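CYTH domain-containing protein (PDB 2EEN) is of unknown function but belongs to the CYTH superfamily, whose members typically bind triphosphate compounds together with divalent metal ions inside a beta tunnel. Local coordinates at residues Tyr2-Lys7 and Glu151-Ile156; Glu20-Met25 and Arg158-Glu163; Arg50-Arg55 and Lys109-Tyr114; Tyr114-Glu117 and Thr121-Leu124. All coordinates share one frame; numbering follows the deposited sequence.

Contact 1: Tyr2-Lys7 and Glu151-Ile156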
loop_
_atom_site.group_PDB
_atom_site.type_symbol
_atom_site.label_atom_id
_atom_site.label_comp_id
_atom_site.label_asym_id
_atom_site.label_seq_id
_atom_site.Cartn_x
_atom_site.Cartn_y
_atom_site.Cartn_z
ATOM N N TYR A 2 -14.875 -14.638 -0.848
ATOM C CA TYR A 2 -14.425 -14.379 0.544
ATOM C C TYR A 2 -13.646 -15.556 1.088
ATOM O O TYR A 2 -13.898 -16.704 0.722
ATOM C CB TYR A 2 -15.625 -14.126 1.464
ATOM C CG TYR A 2 -16.437 -12.906 1.113
ATOM C CD1 TYR A 2 -17.326 -12.922 0.041
ATOM C CD2 TYR A 2 -16.312 -11.729 1.851
ATOM C CE1 TYR A 2 -18.075 -11.795 -0.289
ATOM C CE2 TYR A 2 -17.055 -10.597 1.530
ATOM C CZ TYR A 2 -17.934 -10.636 0.460
ATOM O OH TYR A 2 -18.673 -9.517 0.143
ATOM N N GLU A 3 -12.696 -15.263 1.966
ATOM C CA GLU A 3 -11.896 -16.304 2.590
ATOM C C GLU A 3 -12.579 -16.645 3.903
ATOM O O GLU A 3 -12.502 -15.895 4.877
ATOM C CB GLU A 3 -10.471 -15.809 2.855
ATOM C CG GLU A 3 -9.541 -16.884 3.400
ATOM C CD GLU A 3 -8.131 -16.372 3.635
ATOM O OE1 GLU A 3 -7.879 -15.170 3.396
ATOM O OE2 GLU A 3 -7.273 -17.177 4.058
ATOM N N VAL A 4 -13.290 -17.761 3.912
ATOM C CA VAL A 4 -13.974 -18.195 5.113
ATOM C C VAL A 4 -12.925 -18.749 6.055
ATOM O O VAL A 4 -12.124 -19.604 5.676
ATOM C CB VAL A 4 -15.002 -19.287 4.788
ATOM C CG1 VAL A 4 -15.676 -19.770 6.060
ATOM C CG2 VAL A 4 -16.027 -18.741 3.797
ATOM N N GLU A 5 -12.913 -18.260 7.287
ATOM C CA GLU A 5 -11.936 -18.737 8.242
ATOM C C GLU A 5 -12.523 -18.965 9.621
ATOM O O GLU A 5 -13.340 -18.175 10.109
ATOM C CB GLU A 5 -10.762 -17.756 8.335
ATOM C CG GLU A 5 -9.702 -18.157 9.359
ATOM C CD GLU A 5 -8.408 -17.372 9.211
ATOM O OE1 GLU A 5 -7.656 -17.635 8.246
ATOM O OE2 GLU A 5 -8.143 -16.490 10.055
ATOM N N LEU A 6 -12.106 -20.067 10.226
ATOM C CA LEU A 6 -12.518 -20.442 11.569
ATOM C C LEU A 6 -11.256 -20.718 12.362
ATOM O O LEU A 6 -10.260 -21.194 11.817
ATOM C CB LEU A 6 -13.376 -21.709 11.558
ATOM C CG LEU A 6 -14.781 -21.658 10.975
ATOM C CD1 LEU A 6 -15.432 -23.023 11.166
ATOM C CD2 LEU A 6 -15.591 -20.584 11.669
ATOM N N LYS A 7 -11.302 -20.425 13.654
ATOM C CA LYS A 7 -10.160 -20.646 14.520
ATOM C C LYS A 7 -10.608 -21.284 15.819
ATOM O O LYS A 7 -11.689 -20.983 16.329
ATOM C CB LYS A 7 -9.457 -19.317 14.817
ATOM C CG LYS A 7 -8.325 -19.420 15.837
ATOM C CD LYS A 7 -7.454 -18.163 15.845
ATOM C CE LYS A 7 -8.183 -16.952 16.406
ATOM N NZ LYS A 7 -7.331 -15.723 16.302
ATOM N N GLU A 151 -19.981 -24.252 8.069
ATOM C CA GLU A 151 -20.435 -25.522 8.618
ATOM C C GLU A 151 -19.461 -26.635 8.248
ATOM O O GLU A 151 -19.114 -27.478 9.076
ATOM C CB GLU A 151 -21.832 -25.854 8.088
ATOM C CG GLU A 151 -22.862 -24.772 8.373
ATOM C CD GLU A 151 -24.259 -25.148 7.916
ATOM O OE1 GLU A 151 -24.411 -25.610 6.765
ATOM O OE2 GLU A 151 -25.210 -24.971 8.710
ATOM N N LYS A 152 -19.007 -26.620 7.002
ATOM C CA LYS A 152 -18.074 -27.626 6.518
ATOM C C LYS A 152 -16.752 -27.557 7.275
ATOM O O LYS A 152 -16.221 -28.575 7.721
ATOM C CB LYS A 152 -17.829 -27.412 5.028
ATOM C CG LYS A 152 -16.794 -28.323 4.434
ATOM C CD LYS A 152 -16.488 -27.894 3.018
ATOM C CE LYS A 152 -15.481 -28.813 2.387
ATOM N NZ LYS A 152 -16.029 -30.187 2.200
ATOM N N LEU A 153 -16.221 -26.350 7.421
ATOM C CA LEU A 153 -14.954 -26.183 8.120
ATOM C C LEU A 153 -15.058 -26.449 9.615
ATOM O O LEU A 153 -14.140 -27.009 10.218
ATOM C CB LEU A 153 -14.389 -24.783 7.864
ATOM C CG LEU A 153 -13.457 -24.660 6.650
ATOM C CD1 LEU A 153 -14.056 -25.343 5.426
ATOM C CD2 LEU A 153 -13.196 -23.185 6.370
ATOM N N GLU A 154 -16.178 -26.058 10.218
ATOM C CA GLU A 154 -16.351 -26.291 11.639
ATOM C C GLU A 154 -16.356 -27.795 11.878
ATOM O O GLU A 154 -15.778 -28.275 12.846
ATOM C CB GLU A 154 -17.662 -25.685 12.144
ATOM C CG GLU A 154 -17.738 -25.635 13.659
ATOM C CD GLU A 154 -19.073 -25.134 14.171
ATOM O OE1 GLU A 154 -19.574 -24.117 13.645
ATOM O OE2 GLU A 154 -19.614 -25.752 15.112
ATOM N N LYS A 155 -17.003 -28.537 10.981
ATOM C CA LYS A 155 -17.060 -29.991 11.114
ATOM C C LYS A 155 -15.666 -30.608 11.059
ATOM O O LYS A 155 -15.329 -31.480 11.858
ATOM C CB LYS A 155 -17.940 -30.604 10.019
ATOM C CG LYS A 155 -18.008 -32.126 10.080
ATOM C CD LYS A 155 -19.065 -32.680 9.137
ATOM C CE LYS A 155 -19.338 -34.145 9.438
ATOM N NZ LYS A 155 -20.436 -34.695 8.598
ATOM N N ILE A 156 -14.845 -30.148 10.118
ATOM C CA ILE A 156 -13.488 -30.663 9.986
ATOM C C ILE A 156 -12.690 -30.446 11.271
ATOM O O ILE A 156 -12.017 -31.357 11.752
ATOM C CB ILE A 156 -12.761 -29.994 8.803
ATOM C CG1 ILE A 156 -13.408 -30.438 7.489
ATOM C CG2 ILE A 156 -11.288 -30.362 8.812
ATOM C CD1 ILE A 156 -12.944 -29.654 6.289
#
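Val4 and Leu6 alternate with Glu3, Glu5 and Lys7 along strand 3-9, in the ExExK pattern that is the signature of the CYTH family, and this apolar pair carries helix 146-160 on the outside of the tunnel. The short strand and helix segments run in roughly the same direction, 32° apart, with their axes 8.7 Å from each other at closest. Leu6 makes the closest approach: with CG anti to its own carbonyl carbon (chi1 -70°), it sends CD1 onto the helix backbone, 3.3 Å from Glu154 N. The same methyl also lies against the CB atoms, 3.6 Å from Glu154 CB and 3.9 Å from Leu153 CB. Leu153 answers from the helix with its CD2 methyl, which rests 3.8 Å from Val4 O and a little farther from the CG1 methyl of Val4. The contact is buried, and apolar apart from Glu154 at its margin, which offers only its backbone and CB, whereas the CB of Glu5 points away from the helix. Val150 on the preceding turn of helix 146-160 packs on both Val4 and Leu6, and Leu153 also reaches Ile136 of strand 131-139, the sheet neighbour of strand 3-9.

Contact 2: Glu20-Met25 and Arg158-Glu163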
loop_
_atom_site.group_PDB
_atom_site.type_symbol
_atom_site.label_atom_id
_atom_site.label_comp_id
_atom_site.label_asym_id
_atom_site.label_seq_id
_atom_site.Cartn_x
_atom_site.Cartn_y
_atom_site.Cartn_z
ATOM N N GLU A 20 -0.836 -36.344 11.598
ATOM C CA GLU A 20 -1.082 -37.737 11.232
ATOM C C GLU A 20 -2.339 -37.910 10.376
ATOM O O GLU A 20 -2.728 -39.033 10.054
ATOM C CB GLU A 20 -1.204 -38.587 12.501
ATOM C CG GLU A 20 0.068 -38.648 13.341
ATOM C CD GLU A 20 1.129 -39.555 12.741
ATOM O OE1 GLU A 20 1.434 -39.406 11.538
ATOM O OE2 GLU A 20 1.666 -40.415 13.474
ATOM N N THR A 21 -2.973 -36.806 9.996
ATOM C CA THR A 21 -4.188 -36.889 9.191
ATOM C C THR A 21 -4.059 -36.192 7.846
ATOM O O THR A 21 -4.659 -36.612 6.855
ATOM C CB THR A 21 -5.387 -36.246 9.915
ATOM O OG1 THR A 21 -5.612 -36.911 11.162
ATOM C CG2 THR A 21 -6.639 -36.340 9.055
ATOM N N PHE A 22 -3.273 -35.125 7.816
ATOM C CA PHE A 22 -3.133 -34.353 6.596
ATOM C C PHE A 22 -1.724 -34.157 6.089
ATOM O O PHE A 22 -0.750 -34.202 6.834
ATOM C CB PHE A 22 -3.773 -32.979 6.793
ATOM C CG PHE A 22 -5.212 -33.036 7.198
ATOM C CD1 PHE A 22 -6.183 -33.485 6.309
ATOM C CD2 PHE A 22 -5.602 -32.637 8.474
ATOM C CE1 PHE A 22 -7.527 -33.534 6.681
ATOM C CE2 PHE A 22 -6.935 -32.680 8.855
ATOM C CZ PHE A 22 -7.901 -33.130 7.958
ATOM N N GLU A 23 -1.655 -33.915 4.789
ATOM C CA GLU A 23 -0.426 -33.666 4.072
ATOM C C GLU A 23 0.176 -32.356 4.569
ATOM O O GLU A 23 -0.499 -31.320 4.570
ATOM C CB GLU A 23 -0.754 -33.540 2.585
ATOM C CG GLU A 23 0.424 -33.306 1.676
ATOM C CD GLU A 23 0.985 -34.596 1.125
ATOM O OE1 GLU A 23 0.659 -35.676 1.669
ATOM O OE2 GLU A 23 1.754 -34.523 0.148
ATOM N N PHE A 24 1.430 -32.406 4.999
ATOM C CA PHE A 24 2.127 -31.217 5.469
ATOM C C PHE A 24 2.548 -30.437 4.236
ATOM O O PHE A 24 3.066 -31.007 3.274
ATOM C CB PHE A 24 3.366 -31.607 6.288
ATOM C CG PHE A 24 4.257 -30.444 6.644
ATOM C CD1 PHE A 24 3.792 -29.409 7.452
ATOM C CD2 PHE A 24 5.566 -30.390 6.178
ATOM C CE1 PHE A 24 4.617 -28.338 7.791
ATOM C CE2 PHE A 24 6.401 -29.323 6.512
ATOM C CZ PHE A 24 5.924 -28.295 7.320
ATOM N N MET A 25 2.303 -29.136 4.256
ATOM C CA MET A 25 2.672 -28.282 3.145
ATOM C C MET A 25 3.977 -27.589 3.499
ATOM O O MET A 25 5.016 -27.877 2.904
ATOM C CB MET A 25 1.555 -27.278 2.881
ATOM C CG MET A 25 0.250 -27.971 2.531
ATOM S SD MET A 25 -1.136 -26.846 2.304
ATOM C CE MET A 25 -0.685 -26.081 0.746
ATOM N N ARG A 158 -13.883 -29.876 14.375
ATOM C CA ARG A 158 -14.442 -30.627 15.492
ATOM C C ARG A 158 -14.058 -32.098 15.387
ATOM O O ARG A 158 -13.847 -32.769 16.400
ATOM C CB ARG A 158 -15.964 -30.452 15.548
ATOM C CG ARG A 158 -16.371 -29.105 16.132
ATOM C CD ARG A 158 -17.861 -29.000 16.398
ATOM N NE ARG A 158 -18.140 -27.835 17.231
ATOM C CZ ARG A 158 -17.833 -27.756 18.524
ATOM N NH1 ARG A 158 -17.246 -28.775 19.138
ATOM N NH2 ARG A 158 -18.093 -26.644 19.200
ATOM N N GLU A 159 -13.931 -32.597 14.161
ATOM C CA GLU A 159 -13.547 -33.987 13.966
ATOM C C GLU A 159 -12.091 -34.212 14.361
ATOM O O GLU A 159 -11.657 -35.353 14.545
ATOM C CB GLU A 159 -13.765 -34.402 12.514
ATOM C CG GLU A 159 -15.232 -34.499 12.129
ATOM C CD GLU A 159 -15.956 -35.742 12.655
ATOM O OE1 GLU A 159 -15.346 -36.618 13.315
ATOM O OE2 GLU A 159 -17.163 -35.846 12.358
ATOM N N LEU A 160 -11.339 -33.122 14.494
ATOM C CA LEU A 160 -9.936 -33.196 14.888
ATOM C C LEU A 160 -9.772 -33.028 16.393
ATOM O O LEU A 160 -8.688 -33.238 16.935
ATOM C CB LEU A 160 -9.134 -32.119 14.165
ATOM C CG LEU A 160 -8.985 -32.341 12.661
ATOM C CD1 LEU A 160 -8.413 -31.082 12.020
ATOM C CD2 LEU A 160 -8.095 -33.550 12.404
ATOM N N GLY A 161 -10.850 -32.642 17.064
ATOM C CA GLY A 161 -10.791 -32.472 18.501
ATOM C C GLY A 161 -10.958 -31.048 18.992
ATOM O O GLY A 161 -10.920 -30.799 20.198
ATOM N N VAL A 162 -11.145 -30.108 18.074
ATOM C CA VAL A 162 -11.319 -28.711 18.457
ATOM C C VAL A 162 -12.675 -28.527 19.129
ATOM O O VAL A 162 -13.706 -28.905 18.575
ATOM C CB VAL A 162 -11.231 -27.786 17.229
ATOM C CG1 VAL A 162 -11.294 -26.333 17.665
ATOM C CG2 VAL A 162 -9.935 -28.054 16.478
ATOM N N GLU A 163 -12.667 -27.934 20.321
ATOM C CA GLU A 163 -13.893 -27.717 21.087
ATOM C C GLU A 163 -14.249 -26.250 21.285
ATOM O O GLU A 163 -15.420 -25.874 21.233
ATOM C CB GLU A 163 -13.772 -28.378 22.460
ATOM C CG GLU A 163 -13.644 -29.883 22.426
ATOM C CD GLU A 163 -13.382 -30.463 23.800
ATOM O OE1 GLU A 163 -14.114 -30.101 24.747
ATOM O OE2 GLU A 163 -12.446 -31.278 23.934
#
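Phe22 and Leu160 make a small hydrophobic contact between two chain corners: the loop that leads from helix 12-19 into strand 23-36, and the C-terminal end of helix 146-160. It is a local touch, burying 91 Å² in all, and rests almost entirely on one ring atom and two methyls. CE2 of Phe22 meets the forked end of Leu160, standing 3.8 Å from Leu160 CD1 and equally far from Leu160 CD2. The two methyls come in differently, CD1 at the edge of the ring and in its plane, CD2 obliquely. One face of the same ring is covered from within its own loop, where Thr21 CG2 sits over the centre, 3.5 Å above the plane. The threonine methyl probably limits how the ring can tilt on that side. Thr21 OG1 is only a distant neighbour of Leu160 CD2, at 4.4 Å, and is instead hydrogen-bonded to Lys17 O in helix 12-19.

Just beyond Leu160 the helix ends in a Schellman motif. Gly161 takes a positive phi of 114°, where any side chain would collide with the carbonyl oxygen of Leu160, and Gly161 N bonds back to Arg158 O at 3.1 Å. Lys17 ties the two corners together a second time, through a hydrogen bond from its NZ to Glu159 O. Val18 of helix 12-19 packs on Leu160, while Val116 of strand 102-117 touches Phe22 and Ile122 of strand 120-127 touches both Phe22 and Leu160, so the contact lies where two helix ends come down on the sheet.

Contact 3: Arg50-Arg55 and Lys109-Tyr114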
loop_
_atom_site.group_PDB
_atom_site.type_symbol
_atom_site.label_atom_id
_atom_site.label_comp_id
_atom_site.label_asym_id
_atom_site.label_seq_id
_atom_site.Cartn_x
_atom_site.Cartn_y
_atom_site.Cartn_z
ATOM N N ARG A 50 -2.491 -4.451 8.515
ATOM C CA ARG A 50 -1.311 -5.129 9.011
ATOM C C ARG A 50 -0.224 -5.342 7.984
ATOM O O ARG A 50 -0.489 -5.434 6.788
ATOM C CB ARG A 50 -1.766 -6.485 9.568
ATOM C CG ARG A 50 -0.762 -7.626 9.543
ATOM C CD ARG A 50 -1.487 -8.972 9.711
ATOM N NE ARG A 50 -1.832 -9.597 8.432
ATOM C CZ ARG A 50 -2.792 -10.504 8.274
ATOM N NH1 ARG A 50 -3.517 -10.889 9.312
ATOM N NH2 ARG A 50 -3.019 -11.041 7.081
ATOM N N ILE A 51 1.015 -5.363 8.456
ATOM C CA ILE A 51 2.119 -5.698 7.578
ATOM C C ILE A 51 2.614 -7.004 8.159
ATOM O O ILE A 51 2.936 -7.087 9.349
ATOM C CB ILE A 51 3.254 -4.673 7.593
ATOM C CG1 ILE A 51 2.852 -3.473 6.738
ATOM C CG2 ILE A 51 4.523 -5.308 7.026
ATOM C CD1 ILE A 51 3.836 -2.337 6.754
ATOM N N ARG A 52 2.641 -8.033 7.320
ATOM C CA ARG A 52 3.090 -9.348 7.735
ATOM C C ARG A 52 4.379 -9.749 7.062
ATOM O O ARG A 52 4.529 -9.601 5.851
ATOM C CB ARG A 52 2.044 -10.408 7.401
ATOM C CG ARG A 52 2.616 -11.820 7.368
ATOM C CD ARG A 52 1.505 -12.837 7.243
ATOM N NE ARG A 52 0.628 -12.771 8.406
ATOM C CZ ARG A 52 -0.523 -13.424 8.518
ATOM N NH1 ARG A 52 -0.956 -14.201 7.531
ATOM N NH2 ARG A 52 -1.238 -13.303 9.627
ATOM N N ILE A 53 5.311 -10.251 7.863
ATOM C CA ILE A 53 6.568 -10.754 7.337
ATOM C C ILE A 53 6.445 -12.257 7.526
ATOM O O ILE A 53 6.262 -12.738 8.645
ATOM C CB ILE A 53 7.783 -10.221 8.117
ATOM C CG1 ILE A 53 7.856 -8.696 7.984
ATOM C CG2 ILE A 53 9.061 -10.859 7.574
ATOM C CD1 ILE A 53 8.984 -8.056 8.779
ATOM N N LYS A 54 6.515 -12.986 6.419
ATOM C CA LYS A 54 6.383 -14.434 6.423
ATOM C C LYS A 54 7.729 -15.054 6.066
ATOM O O LYS A 54 8.318 -14.724 5.038
ATOM C CB LYS A 54 5.317 -14.827 5.395
ATOM C CG LYS A 54 4.927 -16.292 5.364
ATOM C CD LYS A 54 3.897 -16.535 4.263
ATOM C CE LYS A 54 2.621 -15.735 4.499
ATOM N NZ LYS A 54 1.654 -15.864 3.366
ATOM N N ARG A 55 8.216 -15.943 6.923
ATOM C CA ARG A 55 9.494 -16.600 6.697
ATOM C C ARG A 55 9.317 -18.115 6.569
ATOM O O ARG A 55 8.706 -18.753 7.427
ATOM C CB ARG A 55 10.451 -16.297 7.852
ATOM C CG ARG A 55 10.557 -14.819 8.226
ATOM C CD ARG A 55 11.518 -14.623 9.392
ATOM N NE ARG A 55 11.459 -13.277 9.967
ATOM C CZ ARG A 55 11.955 -12.183 9.397
ATOM N NH1 ARG A 55 12.562 -12.253 8.217
ATOM N NH2 ARG A 55 11.848 -11.013 10.012
ATOM N N LYS A 109 4.217 -15.493 15.468
ATOM C CA LYS A 109 3.796 -16.876 15.591
ATOM C C LYS A 109 4.465 -17.760 14.556
ATOM O O LYS A 109 5.112 -17.277 13.625
ATOM C CB LYS A 109 2.281 -16.981 15.398
ATOM C CG LYS A 109 1.839 -16.650 13.964
ATOM C CD LYS A 109 0.344 -16.906 13.750
ATOM C CE LYS A 109 -0.064 -16.641 12.306
ATOM N NZ LYS A 109 0.018 -15.192 11.947
ATOM N N THR A 110 4.325 -19.066 14.747
ATOM C CA THR A 110 4.829 -20.014 13.771
ATOM C C THR A 110 3.540 -20.633 13.257
ATOM O O THR A 110 2.551 -20.717 13.988
ATOM C CB THR A 110 5.752 -21.092 14.379
ATOM O OG1 THR A 110 5.060 -21.834 15.385
ATOM C CG2 THR A 110 6.982 -20.440 14.978
ATOM N N ARG A 111 3.536 -21.027 11.992
ATOM C CA ARG A 111 2.341 -21.595 11.393
ATOM C C ARG A 111 2.720 -22.764 10.509
ATOM O O ARG A 111 3.503 -22.615 9.572
ATOM C CB ARG A 111 1.599 -20.510 10.611
ATOM C CG ARG A 111 0.518 -21.022 9.656
ATOM C CD ARG A 111 -0.350 -19.882 9.134
ATOM N NE ARG A 111 -1.268 -19.388 10.163
ATOM C CZ ARG A 111 -2.062 -18.331 10.024
ATOM N NH1 ARG A 111 -2.061 -17.629 8.894
ATOM N NH2 ARG A 111 -2.873 -17.979 11.016
ATOM N N GLU A 112 2.179 -23.934 10.829
ATOM C CA GLU A 112 2.440 -25.125 10.030
ATOM C C GLU A 112 1.175 -25.304 9.206
ATOM O O GLU A 112 0.093 -25.449 9.767
ATOM C CB GLU A 112 2.667 -26.351 10.906
ATOM C CG GLU A 112 4.038 -26.420 11.562
ATOM C CD GLU A 112 4.178 -27.618 12.489
ATOM O OE1 GLU A 112 3.626 -28.693 12.169
ATOM O OE2 GLU A 112 4.850 -27.492 13.534
ATOM N N LYS A 113 1.316 -25.289 7.883
ATOM C CA LYS A 113 0.173 -25.424 6.986
ATOM C C LYS A 113 -0.011 -26.853 6.509
ATOM O O LYS A 113 0.958 -27.529 6.159
ATOM C CB LYS A 113 0.347 -24.522 5.765
ATOM C CG LYS A 113 0.327 -23.033 6.046
ATOM C CD LYS A 113 0.393 -22.268 4.728
ATOM C CE LYS A 113 0.349 -20.766 4.929
ATOM N NZ LYS A 113 0.439 -20.062 3.619
ATOM N N TYR A 114 -1.264 -27.292 6.490
ATOM C CA TYR A 114 -1.625 -28.637 6.064
ATOM C C TYR A 114 -2.727 -28.622 5.025
ATOM O O TYR A 114 -3.671 -27.842 5.110
ATOM C CB TYR A 114 -2.086 -29.462 7.271
ATOM C CG TYR A 114 -0.966 -29.756 8.220
ATOM C CD1 TYR A 114 -0.543 -28.797 9.145
ATOM C CD2 TYR A 114 -0.251 -30.952 8.131
ATOM C CE1 TYR A 114 0.565 -29.019 9.946
ATOM C CE2 TYR A 114 0.864 -31.179 8.930
ATOM C CZ TYR A 114 1.265 -30.205 9.833
ATOM O OH TYR A 114 2.388 -30.406 10.605
HETATM O O HOH W 1 -3.438 -14.920 8.637
#
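Arg52 reaches from strand 48-56 across the intervening strand 23-36 to meet Lys109 and Arg111 of strand 102-117. From CB the chain leaves with CG anti to the backbone N (chi1 161°), reaching toward strand 102-117, and then bends about the CG-CD bond (chi3 -63°); on its way the side chain touches His30. NE is the first polar atom and forms a salt bridge with Asp32 OD1. At CZ, one face of the Arg52 guanidinium is covered by Arg50, whose CZ lies 3.5 Å above the Arg52 plane, offset toward the rim. The two terminal nitrogens then part company. NH2 stands 3.2 Å from Lys109 NZ, two donors side by side without a bond between them, and Lys109 NZ has its own hydrogen bond with His30 ND1. NH1 turns to a water at 2.8 Å, which lies in the guanidinium plane and also accepts from Arg111 NH1 at 3.0 Å. This water bridges two guanidinium planes that stand 88° apart, while a salt bridge to Asp125 holds the other terminal nitrogen of Arg111. Farther along, Lys54 NZ and Lys113 NZ lie 4.4 Å apart, the latter paired with Glu28. Basic side chains gathered from several strands inside a beta tunnel, with acidic residues interleaved, are characteristic of the triphosphate-binding site of CYTH proteins and consistent with such a role here.

Contact 4: Tyr114-Glu117 and Thr121-Leu124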
loop_
_atom_site.group_PDB
_atom_site.type_symbol
_atom_site.label_atom_id
_atom_site.label_comp_id
_atom_site.label_asym_id
_atom_site.label_seq_id
_atom_site.Cartn_x
_atom_site.Cartn_y
_atom_site.Cartn_z
ATOM N N TYR A 114 -1.264 -27.292 6.490
ATOM C CA TYR A 114 -1.625 -28.637 6.064
ATOM C C TYR A 114 -2.727 -28.622 5.025
ATOM O O TYR A 114 -3.671 -27.842 5.110
ATOM C CB TYR A 114 -2.086 -29.462 7.271
ATOM C CG TYR A 114 -0.966 -29.756 8.220
ATOM C CD1 TYR A 114 -0.543 -28.797 9.145
ATOM C CD2 TYR A 114 -0.251 -30.952 8.131
ATOM C CE1 TYR A 114 0.565 -29.019 9.946
ATOM C CE2 TYR A 114 0.864 -31.179 8.930
ATOM C CZ TYR A 114 1.265 -30.205 9.833
ATOM O OH TYR A 114 2.388 -30.406 10.605
ATOM N N TYR A 115 -2.595 -29.493 4.030
ATOM C CA TYR A 115 -3.589 -29.617 2.974
ATOM C C TYR A 115 -4.725 -30.516 3.466
ATOM O O TYR A 115 -4.488 -31.653 3.852
ATOM C CB TYR A 115 -2.948 -30.255 1.740
ATOM C CG TYR A 115 -3.918 -30.521 0.610
ATOM C CD1 TYR A 115 -4.183 -29.549 -0.351
ATOM C CD2 TYR A 115 -4.571 -31.748 0.502
ATOM C CE1 TYR A 115 -5.071 -29.797 -1.399
ATOM C CE2 TYR A 115 -5.464 -32.001 -0.542
ATOM C CZ TYR A 115 -5.703 -31.024 -1.482
ATOM O OH TYR A 115 -6.573 -31.280 -2.516
ATOM N N VAL A 116 -5.955 -30.008 3.461
ATOM C CA VAL A 116 -7.102 -30.804 3.901
ATOM C C VAL A 116 -7.808 -31.382 2.688
ATOM O O VAL A 116 -7.976 -32.599 2.570
ATOM C CB VAL A 116 -8.087 -29.949 4.708
ATOM C CG1 VAL A 116 -9.344 -30.754 5.043
ATOM C CG2 VAL A 116 -7.413 -29.486 5.977
ATOM N N GLU A 117 -8.239 -30.497 1.801
ATOM C CA GLU A 117 -8.886 -30.896 0.563
ATOM C C GLU A 117 -8.716 -29.754 -0.414
ATOM O O GLU A 117 -8.100 -28.743 -0.084
ATOM C CB GLU A 117 -10.360 -31.250 0.779
ATOM C CG GLU A 117 -11.169 -30.261 1.563
ATOM C CD GLU A 117 -12.551 -30.807 1.881
ATOM O OE1 GLU A 117 -12.657 -31.743 2.706
ATOM O OE2 GLU A 117 -13.527 -30.311 1.291
ATOM N N THR A 121 -7.376 -25.427 3.693
ATOM C CA THR A 121 -6.115 -25.562 4.398
ATOM C C THR A 121 -6.268 -25.373 5.902
ATOM O O THR A 121 -7.077 -24.571 6.356
ATOM C CB THR A 121 -5.097 -24.516 3.880
ATOM O OG1 THR A 121 -4.964 -24.649 2.460
ATOM C CG2 THR A 121 -3.733 -24.718 4.531
ATOM N N ILE A 122 -5.478 -26.120 6.658
ATOM C CA ILE A 122 -5.480 -26.021 8.112
ATOM C C ILE A 122 -4.116 -25.524 8.555
ATOM O O ILE A 122 -3.096 -25.908 7.990
ATOM C CB ILE A 122 -5.733 -27.395 8.765
ATOM C CG1 ILE A 122 -7.232 -27.611 8.933
ATOM C CG2 ILE A 122 -5.011 -27.494 10.118
ATOM C CD1 ILE A 122 -7.576 -29.003 9.388
ATOM N N THR A 123 -4.087 -24.666 9.566
ATOM C CA THR A 123 -2.805 -24.201 10.059
ATOM C C THR A 123 -2.700 -24.436 11.549
ATOM O O THR A 123 -3.667 -24.250 12.289
ATOM C CB THR A 123 -2.583 -22.706 9.761
ATOM O OG1 THR A 123 -3.595 -21.921 10.410
ATOM C CG2 THR A 123 -2.643 -22.466 8.267
ATOM N N LEU A 124 -1.530 -24.887 11.980
ATOM C CA LEU A 124 -1.285 -25.108 13.397
ATOM C C LEU A 124 -0.469 -23.892 13.791
ATOM O O LEU A 124 0.653 -23.712 13.320
ATOM C CB LEU A 124 -0.477 -26.382 13.623
ATOM C CG LEU A 124 -1.082 -27.657 13.038
ATOM C CD1 LEU A 124 -0.245 -28.838 13.495
ATOM C CD2 LEU A 124 -2.538 -27.806 13.479
#
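Tyr114 and Ile122 form an antiparallel hydrogen-bonded pair near the turn of the hairpin made by strands 102-117 and 120-127. Tyr114 N donates to Ile122 O at 2.7 Å, and Ile122 N returns a straighter bond to Tyr114 O at 2.9 Å. The face carrying Tyr114 and Ile122 is the tight one. CG2 of Val116 presses on Ile122 CD1 at 3.4 Å, closer than usual van der Waals contact, and lies nearly as close to Ile122 CG1. With CG anti to its carbonyl carbon (chi1 -68°), Tyr114 directs its ring along the neighbouring strand, where CE1 meets Leu124 CD1 at 3.6 Å, the two side chains crossing at about a right angle. The phenol OH beyond is hydrogen-bonded to Glu112 OE1. Replacing Tyr114 by an alanine would probably leave Leu124 without its ring partner and Glu112 without the phenol bond.

On the other face the side chains are looser. There Tyr115 and Thr121 are a non-hydrogen-bonded pair, but the tyrosine is exposed and its ring does not touch the threonine, which packs closely only on the backbone, its CG2 lying 3.2 Å from Tyr114 O. Toward the turn the ladder is interrupted by a classic beta bulge, Val116 and Glu117 both facing Val120. Helix 146-160 covers the tight face through Ile156, which touches Val116 and Ile122, and helix 12-19 through Val18, on Tyr114 and Leu124. In the sheet, strand 23-36 flanks the hairpin on one side and strand 131-139 on the other.

How the contacts relate
Contacts 1 and 2 both use helix 146-160, and contact 4, on the sheet beneath it, touches each of them; contact 3 lies in the tunnel. Contacts 2 and 4 are the closest pair, their centres about 8 Å apart, and meet where Leu160 CD1 lies 3.5 Å from Ile122 CD1. Contact 1 joins contact 4 through Ile156 and through a salt bridge of 2.7 Å between Lys152 NZ and Glu117 OE2. Contact 3 shares Tyr114 with contact 4, yet its centre is about 19 Å from that of contact 1, across the chain's centre. Strand 102-117 thus bears apolar packing outside and part of the basic cluster inside, the probable triphosphate site, to which the ExExK strand of contact 1 probably also contributes, as in other CYTH proteins.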